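Local coordinates for protein putative transcriptional regulator (Streptomyces coelicolor, PDB 2ZB9) that probably binds cis-regulatory DNA through a helix-turn-helix motif and regulates transcription, as a dimeric member of the TetR family, at residues L29-V32 against G33-L36; Q43-F46 against E47-A50; G54-K57 against T58-Y61; T130-R133 against Q134-A138. All coordinates share one frame; numbering follows the deposited sequence.

Interaction 1. Residues L29-V32 against G33-L36; sequences LHAV and GELL
Leu29 to Val32 and Gly33 to Leu36 are successive turns of helix 20-39, and the contact between them is local, largely buried helix packing in the DNA-binding domain of a TetR-family protein. This helix precedes the predicted helix-turn-helix and touches its first helix, 46-53, where Val32 meets Val49 and Leu35 meets Arg48. Four consecutive i to i+4 backbone hydrogen bonds join the turns: Gly33 N to Leu29 O (3.0 Å), Glu34 N to His30 O, Leu35 N to Ala31 O and Leu36 N to Val32 O, the last at 2.8 Å. The side chains divide by helix face. Val32, Leu35 and Leu36 turn into the domain core; Val32 and Leu35 also lie against Leu44, while Leu29, Val32 and Leu36 reach helix 67-83. The helical rise itself sets each leucine CB near the carbonyl oxygen one turn back, with Leu36 CB 3.1 Å from Val32 O. The polar side is carried by His30 and Glu34, which approach without meeting: His30 NE2 stays 4.9 Å from Glu34 OE1. Instead, the Glu34 chain bends back along the helix toward Ala31. One carboxylate oxygen, Glu34 OE2, comes 2.9 Å from Ala31 O, two acceptors facing each other with no hydrogen bond between them, and lies 4.0 Å from Ala31 CB.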
loop_
_atom_site.group_PDB
_atom_site.type_symbol
_atom_site.label_atom_id
_atom_site.label_comp_id
_atom_site.label_asym_id
_atom_site.label_seq_id
_atom_site.Cartn_x
_atom_site.Cartn_y
_atom_site.Cartn_z
ATOM N N LEU A 29 24.088 -13.320 3.946
ATOM C CA LEU A 29 22.906 -12.752 3.304
ATOM C C LEU A 29 22.307 -13.772 2.327
ATOM O O LEU A 29 21.087 -13.887 2.189
ATOM C CB LEU A 29 23.300 -11.462 2.582
ATOM C CG LEU A 29 22.547 -10.161 2.892
ATOM C CD1 LEU A 29 22.084 -10.116 4.332
ATOM C CD2 LEU A 29 23.457 -8.990 2.576
ATOM N N HIS A 30 23.168 -14.531 1.659
ATOM C CA HIS A 30 22.690 -15.551 0.733
ATOM C C HIS A 30 21.954 -16.630 1.526
ATOM O O HIS A 30 20.894 -17.105 1.113
ATOM C CB HIS A 30 23.854 -16.197 -0.020
ATOM C CG HIS A 30 23.427 -17.302 -0.935
ATOM N ND1 HIS A 30 22.854 -17.069 -2.166
ATOM C CD2 HIS A 30 23.439 -18.646 -0.774
ATOM C CE1 HIS A 30 22.531 -18.222 -2.725
ATOM N NE2 HIS A 30 22.874 -19.194 -1.901
ATOM N N ALA A 31 22.516 -17.018 2.668
ATOM C CA ALA A 31 21.883 -18.037 3.498
ATOM C C ALA A 31 20.541 -17.524 4.006
ATOM O O ALA A 31 19.568 -18.273 4.058
ATOM C CB ALA A 31 22.783 -18.405 4.675
ATOM N N VAL A 32 20.488 -16.249 4.389
ATOM C CA VAL A 32 19.242 -15.670 4.883
ATOM C C VAL A 32 18.155 -15.693 3.810
ATOM O O VAL A 32 17.019 -16.090 4.075
ATOM C CB VAL A 32 19.431 -14.214 5.332
ATOM C CG1 VAL A 32 18.081 -13.617 5.738
ATOM C CG2 VAL A 32 20.415 -14.150 6.494
ATOM N N GLY A 33 18.511 -15.265 2.601
ATOM C CA GLY A 33 17.552 -15.237 1.516
ATOM C C GLY A 33 17.000 -16.612 1.198
ATOM O O GLY A 33 15.798 -16.766 0.968
ATOM N N GLU A 34 17.880 -17.610 1.194
ATOM C CA GLU A 34 17.503 -18.990 0.898
ATOM C C GLU A 34 16.525 -19.539 1.938
ATOM O O GLU A 34 15.518 -20.165 1.595
ATOM C CB GLU A 34 18.759 -19.870 0.843
ATOM C CG GLU A 34 18.714 -21.088 1.765
ATOM C CD GLU A 34 20.019 -21.308 2.526
ATOM O OE1 GLU A 34 21.032 -21.690 1.889
ATOM O OE2 GLU A 34 20.026 -21.091 3.764
ATOM N N LEU A 35 16.831 -19.306 3.208
ATOM C CA LEU A 35 15.985 -19.774 4.301
ATOM C C LEU A 35 14.661 -19.017 4.306
ATOM O O LEU A 35 13.588 -19.607 4.413
ATOM C CB LEU A 35 16.703 -19.562 5.635
ATOM C CG LEU A 35 16.014 -20.048 6.909
ATOM C CD1 LEU A 35 15.740 -21.545 6.812
ATOM C CD2 LEU A 35 16.906 -19.745 8.110
ATOM N N LEU A 36 14.751 -17.702 4.180
ATOM C CA LEU A 36 13.578 -16.839 4.178
ATOM C C LEU A 36 12.578 -17.214 3.079
ATOM O O LEU A 36 11.390 -17.368 3.342
ATOM C CB LEU A 36 14.036 -15.385 4.010
ATOM C CG LEU A 36 13.064 -14.240 4.268
ATOM C CD1 LEU A 36 12.487 -14.356 5.661
ATOM C CD2 LEU A 36 13.805 -12.924 4.098
#

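Interaction 2. Residues Q43-F46 against E47-A50; sequences QLTF and ERVA
Thr45 meets Arg48 and Val49 through polar bonds at the start of helix 46-53. Thr45 is the N-cap residue, and its OG1 accepts from Arg48 N at 2.8 Å, although the placement of OG1 is less certain because it crowds Arg48 CB in the model. With chi1 at 67°, OG1 sits between the backbone N and the carbonyl carbon, which brings it within reach of the amide three residues ahead. Regular backbone bonds follow, Val49 N to Thr45 O at 3.0 Å and Ala50 N to Phe46 O at 2.8 Å. The cap opens the first helix of the predicted helix-turn-helix, the helix that in TetR proteins precedes the recognition helix. Apolar contact comes from Leu44, whose CD1 reaches Val49 CG2 at 3.6 Å; both side chains continue onto helices 20-39 and 67-83. Among the charged and amide groups, the Arg48 chain bends at chi2 (81°) and carries its guanidinium back beside Gln43, the amide and guanidinium planes 68° apart. Arg48 NH1 remains 3.9 Å from Gln43 O. Glu39 is shared by both, its OE1 accepting a hydrogen bond from Gln43 NE2 and its OE2 forming a salt bridge with Arg48 NH2, while Glu47 pairs with Lys57.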
loop_
_atom_site.group_PDB
_atom_site.type_symbol
_atom_site.label_atom_id
_atom_site.label_comp_id
_atom_site.label_asym_id
_atom_site.label_seq_id
_atom_site.Cartn_x
_atom_site.Cartn_y
_atom_site.Cartn_z
ATOM N N GLN A 43 10.375 -18.738 10.576
ATOM C CA GLN A 43 11.421 -19.749 10.672
ATOM C C GLN A 43 12.831 -19.174 10.741
ATOM O O GLN A 43 13.770 -19.868 11.139
ATOM C CB GLN A 43 11.330 -20.706 9.479
ATOM C CG GLN A 43 10.154 -21.670 9.527
ATOM C CD GLN A 43 10.305 -22.705 10.625
ATOM O OE1 GLN A 43 9.855 -22.505 11.761
ATOM N NE2 GLN A 43 10.959 -23.817 10.297
ATOM N N LEU A 44 12.982 -17.910 10.358
ATOM C CA LEU A 44 14.291 -17.278 10.374
ATOM C C LEU A 44 14.774 -16.948 11.783
ATOM O O LEU A 44 14.087 -16.261 12.541
ATOM C CB LEU A 44 14.268 -15.999 9.534
ATOM C CG LEU A 44 15.596 -15.250 9.390
ATOM C CD1 LEU A 44 16.590 -16.117 8.627
ATOM C CD2 LEU A 44 15.367 -13.927 8.652
ATOM N N THR A 45 15.957 -17.454 12.131
ATOM C CA THR A 45 16.552 -17.187 13.438
ATOM C C THR A 45 18.054 -16.964 13.274
ATOM O O THR A 45 18.673 -17.478 12.338
ATOM C CB THR A 45 16.373 -18.370 14.427
ATOM O OG1 THR A 45 17.141 -19.486 13.967
ATOM C CG2 THR A 45 14.907 -18.774 14.548
ATOM N N PHE A 46 18.637 -16.201 14.188
ATOM C CA PHE A 46 20.072 -15.942 14.152
ATOM C C PHE A 46 20.832 -17.256 14.352
ATOM O O PHE A 46 21.852 -17.495 13.710
ATOM C CB PHE A 46 20.441 -14.936 15.248
ATOM C CG PHE A 46 20.143 -13.506 14.883
ATOM C CD1 PHE A 46 21.109 -12.717 14.266
ATOM C CD2 PHE A 46 18.892 -12.951 15.141
ATOM C CE1 PHE A 46 20.840 -11.393 13.911
ATOM C CE2 PHE A 46 18.608 -11.625 14.791
ATOM C CZ PHE A 46 19.586 -10.845 14.174
ATOM N N GLU A 47 20.313 -18.106 15.235
ATOM C CA GLU A 47 20.926 -19.403 15.525
ATOM C C GLU A 47 20.929 -20.294 14.289
ATOM O O GLU A 47 21.874 -21.046 14.047
ATOM C CB GLU A 47 20.161 -20.111 16.650
ATOM C CG GLU A 47 20.906 -20.207 17.976
ATOM C CD GLU A 47 20.242 -19.418 19.096
ATOM O OE1 GLU A 47 20.659 -19.573 20.268
ATOM O OE2 GLU A 47 19.307 -18.638 18.808
ATOM N N ARG A 48 19.859 -20.204 13.511
ATOM C CA ARG A 48 19.711 -20.994 12.297
ATOM C C ARG A 48 20.672 -20.487 11.217
ATOM O O ARG A 48 21.336 -21.271 10.534
ATOM C CB ARG A 48 18.258 -20.898 11.819
ATOM C CG ARG A 48 17.910 -21.725 10.600
ATOM C CD ARG A 48 17.643 -23.181 10.932
ATOM N NE ARG A 48 17.286 -23.917 9.724
ATOM C CZ ARG A 48 16.064 -23.975 9.205
ATOM N NH1 ARG A 48 15.053 -23.346 9.791
ATOM N NH2 ARG A 48 15.859 -24.650 8.079
ATOM N N VAL A 49 20.745 -19.169 11.062
ATOM C CA VAL A 49 21.637 -18.568 10.075
ATOM C C VAL A 49 23.099 -18.847 10.430
ATOM O O VAL A 49 23.917 -19.154 9.559
ATOM C CB VAL A 49 21.429 -17.034 9.997
ATOM C CG1 VAL A 49 22.512 -16.400 9.122
ATOM C CG2 VAL A 49 20.040 -16.728 9.440
ATOM N N ALA A 50 23.427 -18.736 11.712
ATOM C CA ALA A 50 24.791 -18.979 12.155
ATOM C C ALA A 50 25.204 -20.421 11.871
ATOM O O ALA A 50 26.322 -20.672 11.430
ATOM C CB ALA A 50 24.918 -18.681 13.640
#

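Interaction 3. Residues G54-K57 against T58-Y61; sequences GVSK and TTLY
Residues Ser56 and Lys57 meet Thr59, Leu60 and Tyr61 where a short loop turns into helix 57-63. Gly54 leaves the preceding helix with a positive phi of 89°, Val55 and Ser56 are extended, and Lys57 begins the helical conformation. Two i to i+4 hydrogen bonds establish the new helix: Leu60 N to Ser56 O at 3.2 Å, with the donor in the carbonyl plane, and Tyr61 N to Lys57 O at 2.7 Å, an almost straight bond. A weak bond from Thr59 N also reaches Ser56 O.

Ser56 occupies the N-cap position, and its OG accepts a hydrogen bond from Thr59 OG1 at 3.2 Å, hydroxyl to hydroxyl across the first turn. These residues form the turn and the start of the second helix of the predicted helix-turn-helix, which in TetR-family regulators is the recognition helix. Inward, Val55 CG1 lies 3.9 Å from Leu60 CD1 and also meets Thr59 CB, the valine crossing the threonine at about a right angle. Val55 and Leu60 both reach Val28 on helix 20-39, and Leu60 further packs on Phe46, Val49 and Ala50.

On the outer side Lys57 and Tyr61 run alongside each other and point the same way. Lys57 CB stands over one face of the tyrosine ring, and farther along the chain Lys57 CE approaches Tyr61 OH at 3.4 Å. A bend at chi3 (60°) turns the end of the lysine, whose NZ is paired with Glu47; the ring of Tyr61 also meets that of Phe46.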
loop_
_atom_site.group_PDB
_atom_site.type_symbol
_atom_site.label_atom_id
_atom_site.label_comp_id
_atom_site.label_asym_id
_atom_site.label_seq_id
_atom_site.Cartn_x
_atom_site.Cartn_y
_atom_site.Cartn_z
ATOM N N GLY A 54 27.997 -20.927 9.096
ATOM C CA GLY A 54 29.271 -21.228 9.729
ATOM C C GLY A 54 29.865 -19.989 10.378
ATOM O O GLY A 54 30.987 -20.011 10.873
ATOM N N VAL A 55 29.108 -18.896 10.367
ATOM C CA VAL A 55 29.555 -17.641 10.965
ATOM C C VAL A 55 28.884 -17.501 12.332
ATOM O O VAL A 55 27.686 -17.754 12.472
ATOM C CB VAL A 55 29.181 -16.445 10.056
ATOM C CG1 VAL A 55 29.615 -15.123 10.703
ATOM C CG2 VAL A 55 29.839 -16.621 8.679
ATOM N N SER A 56 29.653 -17.101 13.340
ATOM C CA SER A 56 29.129 -16.970 14.696
ATOM C C SER A 56 28.034 -15.921 14.841
ATOM O O SER A 56 28.004 -14.930 14.116
ATOM C CB SER A 56 30.259 -16.644 15.675
ATOM O OG SER A 56 30.777 -15.347 15.422
ATOM N N LYS A 57 27.141 -16.152 15.794
ATOM C CA LYS A 57 26.047 -15.228 16.063
ATOM C C LYS A 57 26.589 -13.863 16.463
ATOM O O LYS A 57 25.993 -12.834 16.144
ATOM C CB LYS A 57 25.157 -15.779 17.178
ATOM C CG LYS A 57 24.420 -17.050 16.804
ATOM C CD LYS A 57 23.940 -17.799 18.040
ATOM C CE LYS A 57 22.996 -16.964 18.888
ATOM N NZ LYS A 57 22.652 -17.674 20.155
ATOM N N THR A 58 27.722 -13.861 17.159
ATOM C CA THR A 58 28.359 -12.624 17.603
ATOM C C THR A 58 28.509 -11.671 16.430
ATOM O O THR A 58 28.156 -10.497 16.513
ATOM C CB THR A 58 29.759 -12.898 18.190
ATOM O OG1 THR A 58 29.630 -13.687 19.378
ATOM C CG2 THR A 58 30.469 -11.591 18.521
ATOM N N THR A 59 29.043 -12.192 15.336
ATOM C CA THR A 59 29.241 -11.403 14.134
ATOM C C THR A 59 27.883 -11.014 13.542
ATOM O O THR A 59 27.696 -9.886 13.091
ATOM C CB THR A 59 30.041 -12.203 13.101
ATOM O OG1 THR A 59 31.250 -12.680 13.706
ATOM C CG2 THR A 59 30.385 -11.337 11.914
ATOM N N LEU A 60 26.941 -11.953 13.558
ATOM C CA LEU A 60 25.601 -11.715 13.028
ATOM C C LEU A 60 24.923 -10.552 13.751
ATOM O O LEU A 60 24.400 -9.632 13.122
ATOM C CB LEU A 60 24.757 -12.982 13.171
ATOM C CG LEU A 60 24.647 -13.964 11.998
ATOM C CD1 LEU A 60 25.937 -14.030 11.193
ATOM C CD2 LEU A 60 24.261 -15.324 12.548
ATOM N N TYR A 61 24.943 -10.594 15.077
ATOM C CA TYR A 61 24.338 -9.543 15.887
ATOM C C TYR A 61 24.922 -8.165 15.571
ATOM O O TYR A 61 24.212 -7.160 15.610
ATOM C CB TYR A 61 24.519 -9.867 17.373
ATOM C CG TYR A 61 23.649 -11.005 17.875
ATOM C CD1 TYR A 61 24.051 -11.789 18.957
ATOM C CD2 TYR A 61 22.421 -11.287 17.281
ATOM C CE1 TYR A 61 23.251 -12.831 19.433
ATOM C CE2 TYR A 61 21.610 -12.325 17.750
ATOM C CZ TYR A 61 22.033 -13.093 18.826
ATOM O OH TYR A 61 21.242 -14.124 19.290
#

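Interaction 4. Residues T130-R133 against Q134-A138; sequences TAYR and QLYSA
Arg133, Gln134 and Tyr132 carry most of this local contact, which spans a wider pi-type turn in helix 126-153 of the TetR C-terminal domain. Upstream of the widening the helix is regular: Gln134 N bonds to Thr130 O at 3.0 Å and Leu135 N to Ala131 O. The hydrogen-bonding pattern then shifts at Tyr132, whose carbonyl oxygen accepts two donors arriving from opposite faces of its plane, Tyr136 N at 2.9 Å and Ser137 N at 3.0 Å. Beyond it the i to i+5 pattern continues, with Ala138 N bonded to Arg133 O on a lone pair.

Gln134 extends back alongside Thr130, both side chains pointing the same way, and its OE1 comes 3.7 Å from Thr130 CG2. In Arg133 a bend at chi3 (-70°) brings the guanidinium over Thr130, whose CA lies above one face, displaced toward the rim. The rings of Tyr132 and Tyr136 project in the same direction but are inclined, their planes 58° apart and centroids 5.8 Å apart; Tyr132 OH approaches Tyr136 CD2 at 3.9 Å. Both tyrosines reach helix 110-122 and helix 67-83, the latter being the helix that follows the helix-turn-helix.

The contact also borders the second subunit. Tyr132 and Ser137 pack on its Ile180, Arg133 and Ala138 on its Asp182, and Ser137 OG is hydrogen-bonded to Asp182 OD2 of that subunit. Within the helix, the same serine oxygen, Ser137 OG, stands 3.2 Å from Arg133 CA.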
loop_
_atom_site.group_PDB
_atom_site.type_symbol
_atom_site.label_atom_id
_atom_site.label_comp_id
_atom_site.label_asym_id
_atom_site.label_seq_id
_atom_site.Cartn_x
_atom_site.Cartn_y
_atom_site.Cartn_z
ATOM N N THR A 130 11.068 1.471 10.571
ATOM C CA THR A 130 12.306 2.159 10.223
ATOM C C THR A 130 13.241 1.249 9.434
ATOM O O THR A 130 13.852 1.678 8.455
ATOM C CB THR A 130 13.034 2.663 11.487
ATOM O OG1 THR A 130 12.256 3.702 12.093
ATOM C CG2 THR A 130 14.419 3.203 11.140
ATOM N N ALA A 131 13.348 -0.006 9.859
ATOM C CA ALA A 131 14.207 -0.975 9.179
ATOM C C ALA A 131 13.667 -1.308 7.784
ATOM O O ALA A 131 14.433 -1.533 6.842
ATOM C CB ALA A 131 14.317 -2.244 10.013
ATOM N N TYR A 132 12.347 -1.347 7.651
ATOM C CA TYR A 132 11.738 -1.655 6.362
ATOM C C TYR A 132 12.165 -0.613 5.321
ATOM O O TYR A 132 12.512 -0.952 4.180
ATOM C CB TYR A 132 10.215 -1.673 6.495
ATOM C CG TYR A 132 9.512 -2.170 5.254
ATOM C CD1 TYR A 132 9.229 -3.524 5.083
ATOM C CD2 TYR A 132 9.165 -1.287 4.230
ATOM C CE1 TYR A 132 8.612 -3.988 3.921
ATOM C CE2 TYR A 132 8.550 -1.741 3.065
ATOM C CZ TYR A 132 8.278 -3.091 2.917
ATOM O OH TYR A 132 7.678 -3.538 1.763
ATOM N N ARG A 133 12.146 0.655 5.718
ATOM C CA ARG A 133 12.547 1.738 4.824
ATOM C C ARG A 133 14.055 1.729 4.553
ATOM O O ARG A 133 14.494 1.799 3.404
ATOM C CB ARG A 133 12.156 3.102 5.417
ATOM C CG ARG A 133 10.648 3.364 5.487
ATOM C CD ARG A 133 10.345 4.850 5.712
ATOM N NE ARG A 133 10.715 5.304 7.052
ATOM C CZ ARG A 133 10.011 5.042 8.153
ATOM N NH1 ARG A 133 8.891 4.331 8.077
ATOM N NH2 ARG A 133 10.426 5.485 9.334
ATOM N N GLN A 134 14.850 1.634 5.612
ATOM C CA GLN A 134 16.303 1.656 5.454
ATOM C C GLN A 134 16.901 0.474 4.711
ATOM O O GLN A 134 17.856 0.637 3.960
ATOM C CB GLN A 134 16.982 1.790 6.824
ATOM C CG GLN A 134 16.865 3.194 7.413
ATOM C CD GLN A 134 17.401 3.306 8.837
ATOM O OE1 GLN A 134 17.482 4.403 9.392
ATOM N NE2 GLN A 134 17.759 2.173 9.434
ATOM N N LEU A 135 16.335 -0.711 4.905
ATOM C CA LEU A 135 16.875 -1.902 4.269
ATOM C C LEU A 135 16.143 -2.368 3.010
ATOM O O LEU A 135 16.686 -3.152 2.235
ATOM C CB LEU A 135 16.932 -3.033 5.299
ATOM C CG LEU A 135 17.773 -2.705 6.540
ATOM C CD1 LEU A 135 17.583 -3.791 7.592
ATOM C CD2 LEU A 135 19.248 -2.574 6.148
ATOM N N TYR A 136 14.922 -1.888 2.792
ATOM C CA TYR A 136 14.193 -2.302 1.601
ATOM C C TYR A 136 13.560 -1.209 0.736
ATOM O O TYR A 136 14.089 -0.869 -0.318
ATOM C CB TYR A 136 13.105 -3.323 1.959
ATOM C CG TYR A 136 12.519 -3.983 0.733
ATOM C CD1 TYR A 136 13.236 -4.965 0.039
ATOM C CD2 TYR A 136 11.281 -3.588 0.224
ATOM C CE1 TYR A 136 12.736 -5.532 -1.129
ATOM C CE2 TYR A 136 10.770 -4.148 -0.946
ATOM C CZ TYR A 136 11.503 -5.117 -1.617
ATOM O OH TYR A 136 11.013 -5.672 -2.778
ATOM N N SER A 137 12.434 -0.659 1.180
ATOM C CA SER A 137 11.712 0.324 0.375
ATOM C C SER A 137 12.459 1.564 -0.103
ATOM O O SER A 137 12.304 1.958 -1.259
ATOM C CB SER A 137 10.414 0.746 1.082
ATOM O OG SER A 137 10.670 1.400 2.308
ATOM N N ALA A 138 13.254 2.191 0.758
ATOM C CA ALA A 138 13.973 3.389 0.332
ATOM C C ALA A 138 14.845 3.103 -0.883
ATOM O O ALA A 138 14.856 3.874 -1.842
ATOM C CB ALA A 138 14.829 3.944 1.472
#

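How the interactions relate
From the N terminus the four contacts follow in series, none nested in or crossing another, and each joins directly adjoining segments and so closes no long loop. Interaction 1 lies within helix 20-39, interaction 2 begins helix 46-53 and interaction 3 begins helix 57-63, so the first three lie on the three helices of the DNA-binding domain. Interaction 2 is the middle member: Leu35 CD2 packs 3.3 Å from Arg48 CG toward interaction 1, and Phe46 O lies 3.4 Å from Leu60 CD2 toward interaction 3. Interaction 4 lies apart in the C-terminal domain, its centre about 18 Å from that of interaction 1; helix 67-83 touches both.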